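UDP-N-acetylglucosamine--peptide N-acetylglucosaminyltransferase stabilizing protein GtfB (PDB 5E9T) recognises the serine-rich repeat adhesin GspB and partners the glycosyltransferase GtfA in a heterotetramer that adds GlcNAc from UDP-GlcNAc to it as the first sugar. Local coordinates at residues Met41-Leu49 with Arg176-Leu187. Residues are numbered along the deposited sequence; the frame is centred on the assembly and turned at random.
Sequences MISPYTYFL and RVDFIRFFLERL
At the start of helix 176-186, Arg176 has Tyr45 OH at the edge of its guanidinium, 3.8 Å from NH1, with the guanidinium and ring planes turned 72° apart. The two polar ends share a partner: Glu154 takes a hydrogen bond from Tyr45 OH on OE1 and forms a salt bridge with Arg176 NH1 through OE2, while Tyr201 OH pairs with NH2. Phe179 points its edge at the face of Tyr45, centroids 5.3 Å apart, and its CE2 also touches Pro44 CB. Phe183 follows, with CG anti to its backbone N (chi1 -171°), a torsion that carries the ring out to the 41-49 segment. Pro44 CB sits over one face, 3.6 Å from the ring centroid, in a CH-pi contact. The Phe183 edge meets the face of Tyr47 in a T-shaped pair, planes at 75°, and Phe48 CZ lies at that edge too, completing an aromatic cluster. Leu187 CD2 lies over the same Tyr47 face and meets Ile42 CD1 tip to tip at 3.6 Å. Aromatic and aliphatic packing thus holds the helix to the short helical turn 44-47 after strand 41-42, an outer strand of the parallel sheet, and Glu154 and Tyr201 satisfy the polar end.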
HETATM    1  N   MSE B  41      17.726  -7.086 -40.504  1.00 48.94           N
HETATM    2  CA  MSE B  41      16.784  -5.978 -40.602  1.00 40.32           C
HETATM    3  C   MSE B  41      17.140  -4.800 -39.694  1.00 39.37           C
HETATM    4  O   MSE B  41      18.089  -4.866 -38.912  1.00 35.47           O
HETATM    5  CB  MSE B  41      15.378  -6.492 -40.280  1.00 31.66           C
HETATM    6  CG  MSE B  41      15.165  -7.930 -40.753  1.00 39.32           C
HETATM    7 SE   MSE B  41      13.382  -8.684 -40.502  1.00 43.55          SE
HETATM    8  CE  MSE B  41      13.778 -10.555 -40.859  1.00 67.46           C
ATOM      9  N   ILE B  42      16.368  -3.721 -39.816  1.00 35.72           N
ATOM     10  CA  ILE B  42      16.525  -2.516 -39.010  1.00 33.51           C
ATOM     11  C   ILE B  42      15.140  -1.926 -38.779  1.00 38.05           C
ATOM     12  O   ILE B  42      14.166  -2.296 -39.439  1.00 43.72           O
ATOM     13  CB  ILE B  42      17.443  -1.463 -39.672  1.00 34.77           C
ATOM     14  CG1 ILE B  42      17.019  -1.219 -41.119  1.00 38.07           C
ATOM     15  CG2 ILE B  42      18.911  -1.865 -39.578  1.00 34.13           C
ATOM     16  CD1 ILE B  42      17.591   0.046 -41.696  1.00 40.40           C
ATOM     17  N   SER B  43      15.050  -0.998 -37.827  1.00 37.66           N
ATOM     18  CA  SER B  43      13.816  -0.277 -37.568  1.00 36.15           C
ATOM     19  C   SER B  43      14.149   1.173 -37.250  1.00 31.61           C
ATOM     20  O   SER B  43      15.123   1.436 -36.531  1.00 39.98           O
ATOM     21  CB  SER B  43      13.041  -0.895 -36.397  1.00 41.90           C
ATOM     22  OG  SER B  43      11.792  -0.251 -36.217  1.00 47.84           O
ATOM     23  N   PRO B  44      13.343   2.127 -37.726  1.00 26.90           N
ATOM     24  CA  PRO B  44      13.651   3.539 -37.449  1.00 27.83           C
ATOM     25  C   PRO B  44      13.647   3.871 -35.969  1.00 38.50           C
ATOM     26  O   PRO B  44      14.331   4.814 -35.550  1.00 40.94           O
ATOM     27  CB  PRO B  44      12.545   4.291 -38.202  1.00 26.20           C
ATOM     28  CG  PRO B  44      11.430   3.305 -38.320  1.00 27.41           C
ATOM     29  CD  PRO B  44      12.093   1.972 -38.489  1.00 28.71           C
ATOM     30  N   TYR B  45      12.900   3.116 -35.162  1.00 44.24           N
ATOM     31  CA  TYR B  45      12.864   3.380 -33.729  1.00 39.53           C
ATOM     32  C   TYR B  45      14.152   2.931 -33.048  1.00 39.86           C
ATOM     33  O   TYR B  45      14.679   3.638 -32.180  1.00 38.04           O
ATOM     34  CB  TYR B  45      11.649   2.693 -33.111  1.00 29.16           C
ATOM     35  CG  TYR B  45      10.344   3.311 -33.547  1.00 31.65           C
ATOM     36  CD1 TYR B  45       9.896   4.492 -32.974  1.00 35.72           C
ATOM     37  CD2 TYR B  45       9.567   2.725 -34.538  1.00 34.01           C
ATOM     38  CE1 TYR B  45       8.711   5.070 -33.367  1.00 34.68           C
ATOM     39  CE2 TYR B  45       8.373   3.297 -34.938  1.00 35.84           C
ATOM     40  CZ  TYR B  45       7.952   4.472 -34.348  1.00 34.86           C
ATOM     41  OH  TYR B  45       6.769   5.059 -34.729  1.00 36.09           O
ATOM     42  N   THR B  46      14.677   1.768 -33.434  1.00 34.35           N
ATOM     43  CA  THR B  46      15.870   1.208 -32.813  1.00 30.63           C
ATOM     44  C   THR B  46      17.163   1.622 -33.504  1.00 34.99           C
ATOM     45  O   THR B  46      18.243   1.384 -32.952  1.00 42.48           O
ATOM     46  CB  THR B  46      15.785  -0.321 -32.806  1.00 37.57           C
ATOM     47  OG1 THR B  46      15.659  -0.792 -34.151  1.00 47.75           O
ATOM     48  CG2 THR B  46      14.579  -0.785 -32.012  1.00 37.11           C
ATOM     49  N   TYR B  47      17.077   2.259 -34.673  1.00 38.30           N
ATOM     50  CA  TYR B  47      18.249   2.431 -35.528  1.00 38.05           C
ATOM     51  C   TYR B  47      19.222   3.459 -34.961  1.00 35.25           C
ATOM     52  O   TYR B  47      20.443   3.292 -35.071  1.00 29.73           O
ATOM     53  CB  TYR B  47      17.792   2.830 -36.933  1.00 36.51           C
ATOM     54  CG  TYR B  47      18.890   3.017 -37.958  1.00 37.72           C
ATOM     55  CD1 TYR B  47      19.475   1.925 -38.587  1.00 39.08           C
ATOM     56  CD2 TYR B  47      19.312   4.288 -38.324  1.00 36.05           C
ATOM     57  CE1 TYR B  47      20.464   2.094 -39.533  1.00 40.02           C
ATOM     58  CE2 TYR B  47      20.297   4.467 -39.268  1.00 37.58           C
ATOM     59  CZ  TYR B  47      20.871   3.367 -39.870  1.00 42.17           C
ATOM     60  OH  TYR B  47      21.858   3.545 -40.814  1.00 50.29           O
ATOM     61  N   PHE B  48      18.709   4.526 -34.354  1.00 33.23           N
ATOM     62  CA  PHE B  48      19.536   5.649 -33.931  1.00 31.52           C
ATOM     63  C   PHE B  48      19.984   5.565 -32.478  1.00 34.21           C
ATOM     64  O   PHE B  48      20.626   6.502 -31.991  1.00 36.76           O
ATOM     65  CB  PHE B  48      18.784   6.962 -34.146  1.00 32.74           C
ATOM     66  CG  PHE B  48      18.400   7.217 -35.573  1.00 34.88           C
ATOM     67  CD1 PHE B  48      19.366   7.503 -36.524  1.00 33.47           C
ATOM     68  CD2 PHE B  48      17.071   7.184 -35.963  1.00 35.48           C
ATOM     69  CE1 PHE B  48      19.015   7.741 -37.838  1.00 32.13           C
ATOM     70  CE2 PHE B  48      16.712   7.423 -37.275  1.00 31.05           C
ATOM     71  CZ  PHE B  48      17.686   7.701 -38.215  1.00 31.19           C
ATOM     72  N   LEU B  49      19.669   4.479 -31.774  1.00 34.08           N
ATOM     73  CA  LEU B  49      19.858   4.448 -30.330  1.00 34.07           C
ATOM     74  C   LEU B  49      21.289   4.132 -29.908  1.00 39.92           C
ATOM     75  O   LEU B  49      21.638   4.359 -28.744  1.00 41.96           O
ATOM     76  CB  LEU B  49      18.884   3.445 -29.713  1.00 26.66           C
ATOM     77  CG  LEU B  49      17.439   3.771 -30.095  1.00 23.03           C
ATOM     78  CD1 LEU B  49      16.466   2.753 -29.525  1.00 23.26           C
ATOM     79  CD2 LEU B  49      17.082   5.182 -29.641  1.00 22.48           C
ATOM     80  N   ARG B 176       3.170   8.734 -38.017  1.00 45.05           N
ATOM     81  CA  ARG B 176       4.095   7.615 -38.178  1.00 47.70           C
ATOM     82  C   ARG B 176       4.573   7.489 -39.618  1.00 48.64           C
ATOM     83  O   ARG B 176       5.737   7.148 -39.866  1.00 37.89           O
ATOM     84  CB  ARG B 176       3.413   6.322 -37.727  1.00 46.47           C
ATOM     85  CG  ARG B 176       4.279   5.083 -37.813  1.00 49.20           C
ATOM     86  CD  ARG B 176       4.261   4.331 -36.495  1.00 59.33           C
ATOM     87  NE  ARG B 176       2.935   3.820 -36.158  1.00 66.74           N
ATOM     88  CZ  ARG B 176       2.499   3.647 -34.914  1.00 65.77           C
ATOM     89  NH1 ARG B 176       3.282   3.959 -33.891  1.00 65.41           N
ATOM     90  NH2 ARG B 176       1.280   3.174 -34.690  1.00 73.70           N
ATOM     91  N   VAL B 177       3.684   7.747 -40.582  1.00 52.49           N
ATOM     92  CA  VAL B 177       4.077   7.717 -41.988  1.00 46.60           C
ATOM     93  C   VAL B 177       5.178   8.735 -42.246  1.00 43.92           C
ATOM     94  O   VAL B 177       6.205   8.423 -42.861  1.00 46.23           O
ATOM     95  CB  VAL B 177       2.857   7.964 -42.895  1.00 42.83           C
ATOM     96  CG1 VAL B 177       3.308   8.305 -44.303  1.00 40.95           C
ATOM     97  CG2 VAL B 177       1.953   6.744 -42.909  1.00 46.17           C
ATOM     98  N   ASP B 178       4.993   9.961 -41.755  1.00 44.14           N
ATOM     99  CA  ASP B 178       5.996  10.998 -41.964  1.00 47.88           C
ATOM    100  C   ASP B 178       7.322  10.647 -41.298  1.00 44.93           C
ATOM    101  O   ASP B 178       8.381  11.085 -41.763  1.00 46.67           O
ATOM    102  CB  ASP B 178       5.474  12.340 -41.454  1.00 58.71           C
ATOM    103  CG  ASP B 178       4.406  12.926 -42.356  1.00 63.73           C
ATOM    104  OD1 ASP B 178       4.768  13.651 -43.307  1.00 68.30           O
ATOM    105  OD2 ASP B 178       3.209  12.656 -42.120  1.00 60.51           O
ATOM    106  N   PHE B 179       7.295   9.858 -40.224  1.00 46.18           N
ATOM    107  CA  PHE B 179       8.546   9.456 -39.590  1.00 41.04           C
ATOM    108  C   PHE B 179       9.282   8.422 -40.433  1.00 39.85           C
ATOM    109  O   PHE B 179      10.486   8.555 -40.681  1.00 39.24           O
ATOM    110  CB  PHE B 179       8.287   8.913 -38.185  1.00 35.69           C
ATOM    111  CG  PHE B 179       9.532   8.454 -37.484  1.00 32.05           C
ATOM    112  CD1 PHE B 179      10.653   9.266 -37.442  1.00 32.09           C
ATOM    113  CD2 PHE B 179       9.588   7.210 -36.877  1.00 31.36           C
ATOM    114  CE1 PHE B 179      11.805   8.849 -36.806  1.00 34.97           C
ATOM    115  CE2 PHE B 179      10.738   6.787 -36.237  1.00 25.51           C
ATOM    116  CZ  PHE B 179      11.849   7.608 -36.204  1.00 30.89           C
ATOM    117  N   ILE B 180       8.571   7.381 -40.876  1.00 41.23           N
ATOM    118  CA  ILE B 180       9.176   6.355 -41.725  1.00 39.08           C
ATOM    119  C   ILE B 180       9.781   6.989 -42.968  1.00 44.90           C
ATOM    120  O   ILE B 180      10.884   6.640 -43.403  1.00 43.49           O
ATOM    121  CB  ILE B 180       8.122   5.296 -42.097  1.00 28.26           C
ATOM    122  CG1 ILE B 180       7.519   4.665 -40.843  1.00 26.20           C
ATOM    123  CG2 ILE B 180       8.729   4.223 -42.985  1.00 25.07           C
ATOM    124  CD1 ILE B 180       6.224   3.925 -41.109  1.00 28.39           C
ATOM    125  N   ARG B 181       9.066   7.943 -43.544  1.00 52.75           N
ATOM    126  CA  ARG B 181       9.501   8.646 -44.739  1.00 55.33           C
ATOM    127  C   ARG B 181      10.813   9.380 -44.531  1.00 46.13           C
ATOM    128  O   ARG B 181      11.701   9.336 -45.395  1.00 43.63           O
ATOM    129  CB  ARG B 181       8.397   9.608 -45.116  1.00 65.16           C
ATOM    130  CG  ARG B 181       7.239   8.878 -45.728  1.00 86.79           C
ATOM    131  CD  ARG B 181       7.535   8.665 -47.164  1.00101.32           C
ATOM    132  NE  ARG B 181       7.072   9.814 -47.908  1.00 99.62           N
ATOM    133  CZ  ARG B 181       7.811  10.543 -48.730  1.00103.17           C
ATOM    134  NH1 ARG B 181       7.246  11.573 -49.331  1.00101.18           N
ATOM    135  NH2 ARG B 181       9.098  10.285 -48.950  1.00111.56           N
ATOM    136  N   PHE B 182      10.930  10.086 -43.413  1.00 42.16           N
ATOM    137  CA  PHE B 182      12.204  10.673 -43.044  1.00 39.35           C
ATOM    138  C   PHE B 182      13.288   9.608 -43.000  1.00 39.65           C
ATOM    139  O   PHE B 182      14.409   9.828 -43.471  1.00 41.41           O
ATOM    140  CB  PHE B 182      12.055  11.368 -41.700  1.00 35.82           C
ATOM    141  CG  PHE B 182      13.344  11.797 -41.108  1.00 35.43           C
ATOM    142  CD1 PHE B 182      14.041  10.957 -40.257  1.00 38.59           C
ATOM    143  CD2 PHE B 182      13.858  13.045 -41.390  1.00 37.51           C
ATOM    144  CE1 PHE B 182      15.230  11.352 -39.709  1.00 44.14           C
ATOM    145  CE2 PHE B 182      15.044  13.451 -40.842  1.00 46.10           C
ATOM    146  CZ  PHE B 182      15.734  12.602 -39.998  1.00 48.22           C
ATOM    147  N   PHE B 183      12.960   8.438 -42.449  1.00 36.50           N
ATOM    148  CA  PHE B 183      13.938   7.367 -42.305  1.00 35.95           C
ATOM    149  C   PHE B 183      14.400   6.849 -43.664  1.00 40.96           C
ATOM    150  O   PHE B 183      15.596   6.609 -43.868  1.00 47.32           O
ATOM    151  CB  PHE B 183      13.335   6.242 -41.465  1.00 34.59           C
ATOM    152  CG  PHE B 183      14.316   5.188 -41.066  1.00 37.43           C
ATOM    153  CD1 PHE B 183      15.436   5.514 -40.322  1.00 37.25           C
ATOM    154  CD2 PHE B 183      14.108   3.864 -41.415  1.00 39.26           C
ATOM    155  CE1 PHE B 183      16.338   4.541 -39.946  1.00 36.70           C
ATOM    156  CE2 PHE B 183      15.006   2.887 -41.043  1.00 35.56           C
ATOM    157  CZ  PHE B 183      16.125   3.226 -40.306  1.00 36.24           C
ATOM    158  N   LEU B 184      13.469   6.679 -44.605  1.00 42.41           N
ATOM    159  CA  LEU B 184      13.837   6.195 -45.932  1.00 43.29           C
ATOM    160  C   LEU B 184      14.743   7.189 -46.648  1.00 52.31           C
ATOM    161  O   LEU B 184      15.779   6.812 -47.205  1.00 59.82           O
ATOM    162  CB  LEU B 184      12.580   5.918 -46.756  1.00 34.86           C
ATOM    163  CG  LEU B 184      11.725   4.760 -46.246  1.00 31.36           C
ATOM    164  CD1 LEU B 184      10.538   4.508 -47.168  1.00 28.54           C
ATOM    165  CD2 LEU B 184      12.580   3.509 -46.090  1.00 28.92           C
ATOM    166  N   GLU B 185      14.364   8.469 -46.645  1.00 52.49           N
ATOM    167  CA  GLU B 185      15.215   9.491 -47.246  1.00 55.17           C
ATOM    168  C   GLU B 185      16.549   9.587 -46.514  1.00 51.17           C
ATOM    169  O   GLU B 185      17.605   9.704 -47.145  1.00 45.63           O
ATOM    170  CB  GLU B 185      14.496  10.841 -47.239  1.00 60.30           C
ATOM    171  CG  GLU B 185      14.910  11.800 -48.353  1.00 70.81           C
ATOM    172  CD  GLU B 185      16.363  12.229 -48.262  1.00 80.87           C
ATOM    173  OE1 GLU B 185      16.725  12.917 -47.284  1.00 82.00           O
ATOM    174  OE2 GLU B 185      17.145  11.870 -49.169  1.00 88.68           O
ATOM    175  N   ARG B 186      16.517   9.519 -45.179  1.00 52.92           N
ATOM    176  CA  ARG B 186      17.726   9.717 -44.386  1.00 53.53           C
ATOM    177  C   ARG B 186      18.781   8.669 -44.706  1.00 51.39           C
ATOM    178  O   ARG B 186      19.975   8.982 -44.788  1.00 45.24           O
ATOM    179  CB  ARG B 186      17.379   9.693 -42.899  1.00 51.46           C
ATOM    180  CG  ARG B 186      18.567   9.657 -41.964  1.00 53.77           C
ATOM    181  CD  ARG B 186      19.412  10.907 -42.087  1.00 62.58           C
ATOM    182  NE  ARG B 186      20.364  11.011 -40.987  1.00 65.46           N
ATOM    183  CZ  ARG B 186      20.186  11.777 -39.917  1.00 60.92           C
ATOM    184  NH1 ARG B 186      19.091  12.518 -39.804  1.00 56.67           N
ATOM    185  NH2 ARG B 186      21.105  11.808 -38.962  1.00 59.28           N
ATOM    186  N   LEU B 187      18.362   7.422 -44.892  1.00 50.75           N
ATOM    187  CA  LEU B 187      19.282   6.346 -45.226  1.00 52.22           C
ATOM    188  C   LEU B 187      19.558   6.256 -46.718  1.00 58.15           C
ATOM    189  O   LEU B 187      20.330   5.383 -47.137  1.00 60.48           O
ATOM    190  CB  LEU B 187      18.744   5.009 -44.710  1.00 48.10           C
ATOM    191  CG  LEU B 187      19.109   4.614 -43.276  1.00 39.11           C
ATOM    192  CD1 LEU B 187      18.679   5.677 -42.275  1.00 42.94           C
ATOM    193  CD2 LEU B 187      18.499   3.267 -42.930  1.00 28.94           C
TER